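Local coordinates for protein phosphate transporter (Thermotoga maritima MSB8, PDB 6L85) that carries phosphate across the membrane in a sodium-dependent manner and is probably related in mechanism to the human SLC20 transporters, at residues L10-I13 against M14-I18; I68-V71 against E72-Q75; L181-F184 against T185-S188; Q197-S200 against E201-L205; I296-G299 against V300-G304. All blocks are in the same frame, centred on the assembly; numbering follows the deposited sequence.

Contact 1: L10-I13 against M14-I18; sequences LGFI and MAFSI
With CG opposite the backbone N in both F12 (chi1 179°) and F16 (chi1 -173°), the two rings leave the helix one turn apart on the same flank. They meet only loosely: CE2 of F12 stands 4.3 Å from CD2 of F16, and the approach is oblique. Closer to the axis, F16 tucks its CB 3.3 Å from the carbonyl oxygen of F12, the same oxygen that accepts the F16 N-H at 2.8 Å. The bonds M14 N to L10 O, A15 N to G11 O and S17 N to I13 O repeat this step of four residues, so all four carbonyls of 10-13 are used; this is a regular alpha-helical segment in the first helix of the transporter, 2-32. S17 adds a side-chain grip of its own. Its OG lies between the backbone N and the carbonyl carbon (chi1 86°) and donates to M14 O at 2.8 Å, an oxygen that also takes the I18 N-H, so a buried hydroxyl is satisfied one turn back. M14 starts beside L10, its CB 3.5 Å from L10 O, and its end leads away to helices 76-99, 106-121 and 260-275; the M14 side chain is about 9 Å from a bound sodium ion. F12 and F16 instead cover helix 286-302, where F12 meets L291 and L298 and F16 meets F302.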
loop_
_atom_site.group_PDB
_atom_site.type_symbol
_atom_site.label_atom_id
_atom_site.label_comp_id
_atom_site.label_asym_id
_atom_site.label_seq_id
_atom_site.Cartn_x
_atom_site.Cartn_y
_atom_site.Cartn_z
ATOM N N LEU B 10 -14.687 17.256 -18.088
ATOM C CA LEU B 10 -15.853 17.275 -17.213
ATOM C C LEU B 10 -15.706 16.284 -16.060
ATOM O O LEU B 10 -16.057 16.596 -14.914
ATOM C CB LEU B 10 -17.107 16.987 -18.042
ATOM C CG LEU B 10 -17.522 18.136 -18.975
ATOM C CD1 LEU B 10 -18.742 17.771 -19.838
ATOM C CD2 LEU B 10 -17.797 19.388 -18.149
ATOM N N GLY B 11 -15.185 15.083 -16.339
ATOM C CA GLY B 11 -14.939 14.131 -15.273
ATOM C C GLY B 11 -13.890 14.638 -14.304
ATOM O O GLY B 11 -14.004 14.444 -13.089
ATOM N N PHE B 12 -12.888 15.353 -14.817
ATOM C CA PHE B 12 -11.897 15.923 -13.916
ATOM C C PHE B 12 -12.531 16.961 -13.005
ATOM O O PHE B 12 -12.255 16.997 -11.807
ATOM C CB PHE B 12 -10.742 16.544 -14.702
ATOM C CG PHE B 12 -9.726 17.159 -13.818
ATOM C CD1 PHE B 12 -8.688 16.393 -13.304
ATOM C CD2 PHE B 12 -9.847 18.482 -13.430
ATOM C CE1 PHE B 12 -7.772 16.958 -12.447
ATOM C CE2 PHE B 12 -8.937 19.046 -12.570
ATOM C CZ PHE B 12 -7.899 18.285 -12.074
ATOM N N ILE B 13 -13.367 17.839 -13.566
ATOM C CA ILE B 13 -14.005 18.871 -12.748
ATOM C C ILE B 13 -14.913 18.241 -11.688
ATOM O O ILE B 13 -14.915 18.647 -10.518
ATOM C CB ILE B 13 -14.768 19.848 -13.660
ATOM C CG1 ILE B 13 -13.769 20.636 -14.520
ATOM C CG2 ILE B 13 -15.679 20.759 -12.839
ATOM C CD1 ILE B 13 -14.440 21.598 -15.502
ATOM N N MET B 14 -15.693 17.236 -12.077
ATOM C CA MET B 14 -16.523 16.539 -11.107
ATOM C C MET B 14 -15.677 15.920 -9.991
ATOM O O MET B 14 -16.011 16.039 -8.806
ATOM C CB MET B 14 -17.348 15.478 -11.825
ATOM C CG MET B 14 -18.182 14.645 -10.920
ATOM S SD MET B 14 -19.605 15.560 -10.283
ATOM C CE MET B 14 -20.199 14.396 -9.073
ATOM N N ALA B 15 -14.580 15.234 -10.359
ATOM C CA ALA B 15 -13.719 14.590 -9.364
ATOM C C ALA B 15 -13.097 15.620 -8.424
ATOM O O ALA B 15 -13.039 15.417 -7.197
ATOM C CB ALA B 15 -12.638 13.777 -10.087
ATOM N N PHE B 16 -12.619 16.731 -8.995
ATOM C CA PHE B 16 -12.104 17.849 -8.212
ATOM C C PHE B 16 -13.135 18.327 -7.191
ATOM O O PHE B 16 -12.808 18.549 -6.014
ATOM C CB PHE B 16 -11.707 18.976 -9.170
ATOM C CG PHE B 16 -10.998 20.117 -8.507
ATOM C CD1 PHE B 16 -11.711 21.118 -7.875
ATOM C CD2 PHE B 16 -9.612 20.185 -8.513
ATOM C CE1 PHE B 16 -11.068 22.168 -7.247
ATOM C CE2 PHE B 16 -8.958 21.238 -7.894
ATOM C CZ PHE B 16 -9.695 22.228 -7.251
ATOM N N SER B 17 -14.402 18.465 -7.623
ATOM C CA SER B 17 -15.448 18.952 -6.723
ATOM C C SER B 17 -15.729 17.954 -5.604
ATOM O O SER B 17 -15.978 18.356 -4.454
ATOM C CB SER B 17 -16.716 19.286 -7.532
ATOM O OG SER B 17 -17.562 18.164 -7.744
ATOM N N ILE B 18 -15.642 16.654 -5.905
ATOM C CA ILE B 18 -15.785 15.633 -4.858
ATOM C C ILE B 18 -14.683 15.775 -3.801
ATOM O O ILE B 18 -14.952 15.785 -2.589
ATOM C CB ILE B 18 -15.775 14.224 -5.484
ATOM C CG1 ILE B 18 -16.995 14.009 -6.380
ATOM C CG2 ILE B 18 -15.676 13.152 -4.414
ATOM C CD1 ILE B 18 -16.903 12.767 -7.278
#

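Contact 2: I68-V71 against E72-Q75; sequences IVEV and EKVQ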
loop_
_atom_site.group_PDB
_atom_site.type_symbol
_atom_site.label_atom_id
_atom_site.label_comp_id
_atom_site.label_asym_id
_atom_site.label_seq_id
_atom_site.Cartn_x
_atom_site.Cartn_y
_atom_site.Cartn_z
ATOM N N ILE B 68 -28.850 3.290 -12.659
ATOM C CA ILE B 68 -29.758 4.435 -12.567
ATOM C C ILE B 68 -30.557 4.605 -13.850
ATOM O O ILE B 68 -31.788 4.633 -13.826
ATOM C CB ILE B 68 -28.993 5.731 -12.220
ATOM C CG1 ILE B 68 -27.915 5.455 -11.178
ATOM C CG2 ILE B 68 -29.969 6.827 -11.757
ATOM C CD1 ILE B 68 -26.960 6.613 -11.020
ATOM N N VAL B 69 -29.874 4.779 -14.971
ATOM C CA VAL B 69 -30.518 4.863 -16.273
ATOM C C VAL B 69 -30.734 3.451 -16.788
ATOM O O VAL B 69 -29.898 2.565 -16.575
ATOM C CB VAL B 69 -29.666 5.702 -17.244
ATOM C CG1 VAL B 69 -30.315 5.794 -18.612
ATOM C CG2 VAL B 69 -29.454 7.088 -16.677
ATOM N N GLU B 70 -31.886 3.218 -17.418
ATOM C CA GLU B 70 -32.164 1.937 -18.060
ATOM C C GLU B 70 -31.424 1.946 -19.395
ATOM O O GLU B 70 -31.925 2.464 -20.398
ATOM C CB GLU B 70 -33.665 1.721 -18.232
ATOM C CG GLU B 70 -34.049 0.267 -18.437
ATOM C CD GLU B 70 -33.655 -0.613 -17.275
ATOM O OE1 GLU B 70 -34.365 -0.585 -16.243
ATOM O OE2 GLU B 70 -32.633 -1.329 -17.391
ATOM N N VAL B 71 -30.224 1.363 -19.394
ATOM C CA VAL B 71 -29.285 1.530 -20.502
ATOM C C VAL B 71 -29.857 0.965 -21.807
ATOM O O VAL B 71 -29.763 1.599 -22.864
ATOM C CB VAL B 71 -27.928 0.906 -20.108
ATOM C CG1 VAL B 71 -27.120 0.475 -21.321
ATOM C CG2 VAL B 71 -27.126 1.900 -19.216
ATOM N N GLU B 72 -30.511 -0.194 -21.748
ATOM C CA GLU B 72 -31.097 -0.782 -22.953
ATOM C C GLU B 72 -32.227 0.040 -23.575
ATOM O O GLU B 72 -32.668 -0.308 -24.672
ATOM C CB GLU B 72 -31.614 -2.188 -22.657
ATOM C CG GLU B 72 -30.520 -3.173 -22.297
ATOM C CD GLU B 72 -31.054 -4.376 -21.537
ATOM O OE1 GLU B 72 -30.389 -4.819 -20.571
ATOM O OE2 GLU B 72 -32.141 -4.878 -21.908
ATOM N N LYS B 73 -32.706 1.110 -22.934
ATOM C CA LYS B 73 -33.783 1.916 -23.512
ATOM C C LYS B 73 -33.298 3.227 -24.091
ATOM O O LYS B 73 -34.099 3.962 -24.678
ATOM C CB LYS B 73 -34.867 2.243 -22.478
ATOM C CG LYS B 73 -35.165 1.129 -21.512
ATOM C CD LYS B 73 -36.440 0.411 -21.849
ATOM C CE LYS B 73 -36.680 -0.703 -20.845
ATOM N NZ LYS B 73 -37.790 -1.599 -21.288
ATOM N N VAL B 74 -32.030 3.551 -23.908
ATOM C CA VAL B 74 -31.443 4.760 -24.452
ATOM C C VAL B 74 -30.508 4.363 -25.585
ATOM O O VAL B 74 -29.813 3.344 -25.503
ATOM C CB VAL B 74 -30.703 5.544 -23.351
ATOM C CG1 VAL B 74 -30.385 6.949 -23.822
ATOM C CG2 VAL B 74 -31.552 5.588 -22.112
ATOM N N GLN B 75 -30.530 5.135 -26.657
ATOM C CA GLN B 75 -29.519 4.966 -27.682
ATOM C C GLN B 75 -28.148 5.311 -27.098
ATOM O O GLN B 75 -28.030 6.255 -26.299
ATOM C CB GLN B 75 -29.824 5.848 -28.893
ATOM C CG GLN B 75 -30.448 5.092 -30.068
ATOM C CD GLN B 75 -29.874 5.525 -31.406
ATOM O OE1 GLN B 75 -29.705 6.719 -31.671
ATOM N NE2 GLN B 75 -29.583 4.555 -32.264
HETATM O O HOH W 1 -30.933 -1.566 -19.438
#
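Two consecutive type I turns, E70-K73 and V71-V74, fold the backbone into one turn of 3-10 helix: K73 N donates to E70 O at 3.0 Å and V74 N to V71 O at 3.2 Å, each bond joining residues three apart. In both cases the donor stands well above the carbonyl plane. The turn sits in the loop between helices 58-66 and 76-99, and Q75, directly after it, occupies the N-cap position of the second helix. Two pairs of side chains meet beside the turn. In one, E70 and K73 run side by side in the same direction, touching through their aliphatic parts, with CG of E70 3.4 Å from CG of K73. Their charges do not meet, because OE1 of E70 lies 6.2 Å from NZ of K73. In the other, V69 and V74 cross at about a right angle. CG1 of V69 comes 3.7 Å from CG2 of V74, and that methyl also rests 3.6 Å from E70 O. Both valines are buried against F117 of helix 106-121. The carboxylate of E70 serves the turn through solvent: its chain, bent at chi2 (60°), brings OE2 to a water that donates to it at 2.7 Å while accepting the E72 N-H at 2.7 Å, so the water links side chain and backbone two residues apart.

Contact 3: L181-F184 against T185-S188; sequences LAIF and TMIS
T185 OG1 reaches back along the helix to L181 O at 2.9 Å, and F184 and S188 repeat the same four-residue link one turn on. T185 keeps OG1 beside its own backbone N and opposite the carbonyl carbon (chi1 -55°), which directs the hydroxyl to that oxygen. The T185 N-H donates to it as well, at 3.0 Å, and the two donors reach it from opposite faces of the carbonyl plane. F184 O is held in the same manner, by S188 OG at 2.7 Å and S188 N at 2.9 Å, again one from each face. The F184 ring hangs beside this second pair: S188 OG lies over one of its faces, offset toward the rim, with CE2 of F184 3.8 Å from that oxygen. I183 works on another side of the helix. Its CD1 touches CE of M186 at 3.5 Å where the two chains cross at a slant, M186 being bent at chi3 to curl its end back, while CG2 of I183 is 4.2 Å from CG1 of I187. The surroundings differ by side: I183, F184 and I187 face helix 199-224, I187 also touches a detergent molecule, and T185 and M186 lean on Y249 of helix 231-258 and L335 of helix 320-339. Serine and threonine hydroxyls returned to the carbonyl four residues earlier, so that a side-chain polar group is satisfied within its own helix, are a familiar feature of transmembrane helices, here of helix 167-194.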
loop_
_atom_site.group_PDB
_atom_site.type_symbol
_atom_site.label_atom_id
_atom_site.label_comp_id
_atom_site.label_asym_id
_atom_site.label_seq_id
_atom_site.Cartn_x
_atom_site.Cartn_y
_atom_site.Cartn_z
ATOM N N LEU B 181 -8.306 -4.886 12.534
ATOM C CA LEU B 181 -9.590 -5.180 11.904
ATOM C C LEU B 181 -9.775 -4.364 10.623
ATOM O O LEU B 181 -10.289 -4.866 9.611
ATOM C CB LEU B 181 -10.709 -4.891 12.900
ATOM C CG LEU B 181 -12.085 -5.447 12.616
ATOM C CD1 LEU B 181 -11.975 -6.959 12.432
ATOM C CD2 LEU B 181 -13.017 -5.087 13.776
ATOM N N ALA B 182 -9.395 -3.090 10.663
ATOM C CA ALA B 182 -9.506 -2.240 9.480
ATOM C C ALA B 182 -8.675 -2.800 8.318
ATOM O O ALA B 182 -9.158 -2.914 7.178
ATOM C CB ALA B 182 -9.053 -0.822 9.834
ATOM N N ILE B 183 -7.419 -3.158 8.606
ATOM C CA ILE B 183 -6.526 -3.738 7.602
ATOM C C ILE B 183 -7.077 -5.062 7.075
ATOM O O ILE B 183 -7.049 -5.326 5.861
ATOM C CB ILE B 183 -5.120 -3.894 8.219
ATOM C CG1 ILE B 183 -4.359 -2.584 8.079
ATOM C CG2 ILE B 183 -4.362 -5.007 7.563
ATOM C CD1 ILE B 183 -3.991 -2.307 6.626
ATOM N N PHE B 184 -7.578 -5.924 7.973
ATOM C CA PHE B 184 -8.185 -7.177 7.530
ATOM C C PHE B 184 -9.317 -6.915 6.549
ATOM O O PHE B 184 -9.446 -7.609 5.534
ATOM C CB PHE B 184 -8.729 -7.994 8.708
ATOM C CG PHE B 184 -9.609 -9.147 8.270
ATOM C CD1 PHE B 184 -9.057 -10.377 7.978
ATOM C CD2 PHE B 184 -10.977 -8.985 8.114
ATOM C CE1 PHE B 184 -9.845 -11.431 7.559
ATOM C CE2 PHE B 184 -11.765 -10.030 7.680
ATOM C CZ PHE B 184 -11.197 -11.260 7.408
ATOM N N THR B 185 -10.149 -5.917 6.839
ATOM C CA THR B 185 -11.276 -5.622 5.958
ATOM C C THR B 185 -10.799 -5.145 4.588
ATOM O O THR B 185 -11.242 -5.652 3.546
ATOM C CB THR B 185 -12.191 -4.582 6.624
ATOM O OG1 THR B 185 -12.576 -5.054 7.920
ATOM C CG2 THR B 185 -13.449 -4.362 5.806
ATOM N N MET B 186 -9.878 -4.176 4.574
ATOM C CA MET B 186 -9.376 -3.644 3.307
ATOM C C MET B 186 -8.734 -4.742 2.459
ATOM O O MET B 186 -9.033 -4.878 1.272
ATOM C CB MET B 186 -8.375 -2.517 3.567
ATOM C CG MET B 186 -8.966 -1.287 4.257
ATOM S SD MET B 186 -7.766 0.076 4.389
ATOM C CE MET B 186 -6.879 -0.394 5.850
ATOM N N ILE B 187 -7.872 -5.556 3.069
ATOM C CA ILE B 187 -7.123 -6.552 2.326
ATOM C C ILE B 187 -8.043 -7.666 1.839
ATOM O O ILE B 187 -8.011 -8.041 0.660
ATOM C CB ILE B 187 -5.969 -7.099 3.193
ATOM C CG1 ILE B 187 -4.958 -5.991 3.511
ATOM C CG2 ILE B 187 -5.307 -8.315 2.523
ATOM C CD1 ILE B 187 -4.283 -5.430 2.313
ATOM N N SER B 188 -8.859 -8.235 2.736
ATOM C CA SER B 188 -9.722 -9.337 2.319
ATOM C C SER B 188 -10.668 -8.900 1.212
ATOM O O SER B 188 -10.864 -9.634 0.238
ATOM C CB SER B 188 -10.495 -9.894 3.516
ATOM O OG SER B 188 -11.337 -8.896 4.071
#

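Contact 4: Q197-S200 against E201-L205; sequences QPLS and ESFLL. With LMT (dodecyl-beta-D-maltoside), chain N.
P198 O takes two bonds from a single residue, S202 N at 3.0 Å and S202 OG at 3.1 Å. The amide arrives nearly head-on to the carbonyl, whereas the hydroxyl, placed beside its own backbone N (chi1 -61°), stands well above the carbonyl plane. P198 is the N-cap residue of helix 199-224, and this pair of hydrogen bonds closes the first turn; F203 N to L199 O and L204 N to S200 O continue the helix. On the surface, L199 lies across F203: its CD1 is over one face of the ring, 3.5 Å from F203 CE2, and CG is equally near that ring atom. The polar flank is less simple. The amide of Q197 crosses the carboxylate of E201 with their planes 82° apart, and OE1 of Q197 comes 3.0 Å from OE1 of E201 although both are nominal acceptors. As modelled, OE1 of Q197 accepts O3' of a bound dodecyl maltoside at 3.1 Å, and NE2 makes a weak bond to L195 O, which only weakly supports this orientation. Also, OE2 of E201 is buried with no partner in the model, and the side chain packs on F286 of the second subunit. Taken together, the two close oxygens and the partnerless carboxylate oxygen may raise the pKa of E201, which a 2.3 Å structure cannot confirm.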
loop_
_atom_site.group_PDB
_atom_site.type_symbol
_atom_site.label_atom_id
_atom_site.label_comp_id
_atom_site.label_asym_id
_atom_site.label_seq_id
_atom_site.Cartn_x
_atom_site.Cartn_y
_atom_site.Cartn_z
ATOM N N GLN B 197 -9.895 -13.518 -6.246
ATOM C CA GLN B 197 -9.286 -14.729 -5.705
ATOM C C GLN B 197 -10.268 -15.463 -4.796
ATOM O O GLN B 197 -11.239 -14.875 -4.315
ATOM C CB GLN B 197 -8.007 -14.387 -4.925
ATOM C CG GLN B 197 -6.915 -13.702 -5.739
ATOM C CD GLN B 197 -6.306 -14.608 -6.808
ATOM O OE1 GLN B 197 -5.410 -15.410 -6.530
ATOM N NE2 GLN B 197 -6.801 -14.485 -8.037
ATOM N N PRO B 198 -10.053 -16.757 -4.533
ATOM C CA PRO B 198 -11.002 -17.501 -3.692
ATOM C C PRO B 198 -11.113 -16.922 -2.286
ATOM O O PRO B 198 -10.209 -16.257 -1.776
ATOM C CB PRO B 198 -10.417 -18.920 -3.652
ATOM C CG PRO B 198 -9.466 -18.985 -4.821
ATOM C CD PRO B 198 -8.929 -17.606 -4.976
ATOM N N LEU B 199 -12.242 -17.230 -1.645
ATOM C CA LEU B 199 -12.539 -16.697 -0.318
ATOM C C LEU B 199 -11.492 -17.105 0.716
ATOM O O LEU B 199 -11.085 -16.288 1.550
ATOM C CB LEU B 199 -13.926 -17.164 0.120
ATOM C CG LEU B 199 -14.322 -16.624 1.482
ATOM C CD1 LEU B 199 -14.621 -15.126 1.383
ATOM C CD2 LEU B 199 -15.511 -17.396 2.040
ATOM N N SER B 200 -11.056 -18.367 0.690
ATOM C CA SER B 200 -10.083 -18.835 1.673
ATOM C C SER B 200 -8.765 -18.075 1.556
ATOM O O SER B 200 -8.152 -17.718 2.570
ATOM C CB SER B 200 -9.854 -20.336 1.499
ATOM O OG SER B 200 -9.128 -20.570 0.302
ATOM N N GLU B 201 -8.321 -17.803 0.324
ATOM C CA GLU B 201 -7.081 -17.058 0.122
ATOM C C GLU B 201 -7.238 -15.601 0.543
ATOM O O GLU B 201 -6.324 -15.022 1.147
ATOM C CB GLU B 201 -6.637 -17.144 -1.341
ATOM C CG GLU B 201 -5.212 -16.645 -1.544
ATOM C CD GLU B 201 -4.882 -16.325 -2.991
ATOM O OE1 GLU B 201 -5.597 -16.822 -3.895
ATOM O OE2 GLU B 201 -3.895 -15.587 -3.226
ATOM N N SER B 202 -8.388 -14.994 0.224
ATOM C CA SER B 202 -8.670 -13.635 0.674
ATOM C C SER B 202 -8.606 -13.533 2.191
ATOM O O SER B 202 -7.975 -12.618 2.737
ATOM C CB SER B 202 -10.036 -13.197 0.167
ATOM O OG SER B 202 -10.038 -13.224 -1.245
ATOM N N PHE B 203 -9.249 -14.472 2.889
ATOM C CA PHE B 203 -9.240 -14.442 4.348
ATOM C C PHE B 203 -7.846 -14.690 4.888
ATOM O O PHE B 203 -7.437 -14.072 5.872
ATOM C CB PHE B 203 -10.206 -15.487 4.915
ATOM C CG PHE B 203 -11.640 -15.048 4.920
ATOM C CD1 PHE B 203 -11.970 -13.708 5.103
ATOM C CD2 PHE B 203 -12.662 -15.974 4.763
ATOM C CE1 PHE B 203 -13.302 -13.295 5.122
ATOM C CE2 PHE B 203 -13.998 -15.572 4.783
ATOM C CZ PHE B 203 -14.318 -14.227 4.957
ATOM N N LEU B 204 -7.109 -15.618 4.274
ATOM C CA LEU B 204 -5.771 -15.924 4.764
ATOM C C LEU B 204 -4.858 -14.705 4.650
ATOM O O LEU B 204 -4.107 -14.383 5.582
ATOM C CB LEU B 204 -5.218 -17.115 3.984
ATOM C CG LEU B 204 -3.796 -17.532 4.312
ATOM C CD1 LEU B 204 -3.764 -18.173 5.686
ATOM C CD2 LEU B 204 -3.251 -18.461 3.229
ATOM N N LEU B 205 -4.947 -13.981 3.531
ATOM C CA LEU B 205 -4.148 -12.767 3.380
ATOM C C LEU B 205 -4.618 -11.672 4.337
ATOM O O LEU B 205 -3.792 -10.948 4.921
ATOM C CB LEU B 205 -4.200 -12.295 1.919
ATOM C CG LEU B 205 -3.238 -13.094 1.028
ATOM C CD1 LEU B 205 -3.591 -12.992 -0.448
ATOM C CD2 LEU B 205 -1.825 -12.594 1.268
HETATM C "C1'" LMT N . -2.567 -13.320 -8.290
HETATM C "C2'" LMT N . -2.004 -14.633 -7.802
HETATM C "C3'" LMT N . -2.126 -15.726 -8.854
HETATM C "C4'" LMT N . -2.086 -15.153 -10.252
HETATM C "C5'" LMT N . -3.125 -14.043 -10.427
HETATM C "C6'" LMT N . -4.295 -14.573 -11.209
HETATM O "O1'" LMT N . -3.138 -12.608 -7.176
HETATM O "O2'" LMT N . -0.646 -14.477 -7.455
HETATM O "O3'" LMT N . -3.322 -16.448 -8.645
HETATM O "O5'" LMT N . -3.612 -13.560 -9.188
HETATM O "O6'" LMT N . -4.101 -14.281 -12.582
HETATM C C1 LMT N . -2.355 -11.531 -6.620
HETATM C C2 LMT N . -1.462 -12.090 -5.487
HETATM C C3 LMT N . -1.950 -11.469 -4.161
HETATM C C4 LMT N . -1.440 -10.024 -4.091
HETATM C C5 LMT N . -1.909 -9.498 -2.730
HETATM C C6 LMT N . -1.823 -7.964 -2.729
HETATM C C7 LMT N . -1.754 -7.493 -1.253
HETATM C C8 LMT N . -2.286 -6.025 -1.217
HETATM C C9 LMT N . -1.120 -5.021 -1.071
HETATM C C10 LMT N . -1.688 -3.579 -1.003
HETATM C C11 LMT N . -1.920 -3.226 0.466
HETATM C C12 LMT N . -1.517 -1.781 0.757
#

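Contact 5: I296-G299 against V300-G304; sequences ISLG and VFFLG
G299 O accepts two backbone N-H groups, L303 N at 3.0 Å and G304 N at 2.9 Å. The L303 donor is tilted 33° from the carbonyl plane and the G304 donor comes in nearly head-on, so a bond four residues long and one five residues long share the oxygen. Before that point the pattern is ordinary: V300 N is taken by I296 O at 2.8 Å, F301 N by S297 O and F302 N by L298 O. The side-chain hydroxyl of S297 is satisfied elsewhere, by M46 O of helix 38-56, and F301 O accepts NE2 of Q305. Apolar groups fill the same turn. L298 runs alongside F302, CD2 to CE2 3.8 Å, and F302 also turns a ring face to its neighbour, with CD2 of F301 3.9 Å above the centre of its plane. F301 meets two rings of the second subunit, F215 of that subunit edge-to-face and F219 of that subunit with the planes at about 45°. L303, with phi -133°, is where helical geometry stops, and it leans on A20, L95 and T98. A five-residue, pi-type bond next to a four-residue one marks the irregular junction where helix 286-302 gives way to helix 304-311.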
loop_
_atom_site.group_PDB
_atom_site.type_symbol
_atom_site.label_atom_id
_atom_site.label_comp_id
_atom_site.label_asym_id
_atom_site.label_seq_id
_atom_site.Cartn_x
_atom_site.Cartn_y
_atom_site.Cartn_z
ATOM N N ILE B 296 -9.902 13.860 -7.635
ATOM C CA ILE B 296 -10.248 13.928 -6.215
ATOM C C ILE B 296 -9.053 14.434 -5.399
ATOM O O ILE B 296 -9.194 15.324 -4.550
ATOM C CB ILE B 296 -10.732 12.554 -5.705
ATOM C CG1 ILE B 296 -12.092 12.181 -6.292
ATOM C CG2 ILE B 296 -10.883 12.545 -4.187
ATOM C CD1 ILE B 296 -12.581 10.810 -5.835
ATOM N N SER B 297 -7.859 13.874 -5.644
ATOM C CA SER B 297 -6.661 14.310 -4.918
ATOM C C SER B 297 -6.399 15.801 -5.110
ATOM O O SER B 297 -6.113 16.535 -4.150
ATOM C CB SER B 297 -5.445 13.509 -5.386
ATOM O OG SER B 297 -5.513 12.195 -4.863
ATOM N N LEU B 298 -6.486 16.264 -6.352
ATOM C CA LEU B 298 -6.225 17.668 -6.624
ATOM C C LEU B 298 -7.302 18.558 -6.002
ATOM O O LEU B 298 -6.997 19.636 -5.481
ATOM C CB LEU B 298 -6.086 17.871 -8.138
ATOM C CG LEU B 298 -4.748 17.396 -8.747
ATOM C CD1 LEU B 298 -4.731 17.476 -10.268
ATOM C CD2 LEU B 298 -3.539 18.180 -8.204
ATOM N N GLY B 299 -8.565 18.113 -6.000
ATOM C CA GLY B 299 -9.600 18.878 -5.326
ATOM C C GLY B 299 -9.384 18.936 -3.826
ATOM O O GLY B 299 -9.644 19.958 -3.187
ATOM N N VAL B 300 -8.915 17.833 -3.238
ATOM C CA VAL B 300 -8.594 17.840 -1.817
ATOM C C VAL B 300 -7.545 18.897 -1.532
ATOM O O VAL B 300 -7.664 19.672 -0.575
ATOM C CB VAL B 300 -8.101 16.455 -1.358
ATOM C CG1 VAL B 300 -7.274 16.597 -0.036
ATOM C CG2 VAL B 300 -9.249 15.487 -1.196
ATOM N N PHE B 301 -6.508 18.958 -2.374
ATOM C CA PHE B 301 -5.405 19.870 -2.090
ATOM C C PHE B 301 -5.753 21.329 -2.373
ATOM O O PHE B 301 -5.394 22.207 -1.588
ATOM C CB PHE B 301 -4.161 19.488 -2.888
ATOM C CG PHE B 301 -2.957 20.314 -2.538
ATOM C CD1 PHE B 301 -2.255 20.081 -1.360
ATOM C CD2 PHE B 301 -2.549 21.347 -3.361
ATOM C CE1 PHE B 301 -1.128 20.858 -1.023
ATOM C CE2 PHE B 301 -1.423 22.131 -3.041
ATOM C CZ PHE B 301 -0.709 21.883 -1.870
ATOM N N PHE B 302 -6.393 21.622 -3.498
ATOM C CA PHE B 302 -6.578 23.013 -3.885
ATOM C C PHE B 302 -7.849 23.647 -3.354
ATOM O O PHE B 302 -7.941 24.882 -3.331
ATOM C CB PHE B 302 -6.575 23.159 -5.403
ATOM C CG PHE B 302 -5.205 23.064 -6.012
ATOM C CD1 PHE B 302 -4.259 24.061 -5.792
ATOM C CD2 PHE B 302 -4.863 21.978 -6.804
ATOM C CE1 PHE B 302 -2.990 23.973 -6.354
ATOM C CE2 PHE B 302 -3.606 21.880 -7.373
ATOM C CZ PHE B 302 -2.662 22.879 -7.148
ATOM N N LEU B 303 -8.848 22.864 -2.965
ATOM C CA LEU B 303 -10.076 23.527 -2.554
ATOM C C LEU B 303 -10.630 22.982 -1.242
ATOM O O LEU B 303 -11.274 23.719 -0.489
ATOM C CB LEU B 303 -11.107 23.439 -3.687
ATOM C CG LEU B 303 -12.433 24.171 -3.470
ATOM C CD1 LEU B 303 -12.190 25.614 -2.994
ATOM C CD2 LEU B 303 -13.283 24.139 -4.746
ATOM N N GLY B 304 -10.382 21.704 -0.945
ATOM C CA GLY B 304 -10.920 21.109 0.269
ATOM C C GLY B 304 -10.336 21.703 1.526
ATOM O O GLY B 304 -10.937 21.590 2.608
#

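In the fold
All five contacts are local, each confined to eight or nine consecutive residues, and they follow in series, so none nests or crosses another. Contact 1 lies in helix 2-32 and contact 2 in the connection leading to helix 76-99, with centres about 24 Å apart. Contacts 3 and 4 belong to the successive helices 167-194 and 199-224 and do meet: F184 CZ is 3.4 Å from F203 CD1, joining the pair side by side. Contact 5 returns to contact 1, where F16 CD2 is 3.4 Å from G299 N, tying helix 286-302 to helix 2-32. Contacts 1 and 3 sit on opposite sides of the chain's centre, while contacts 4 and 5 both reach the second subunit.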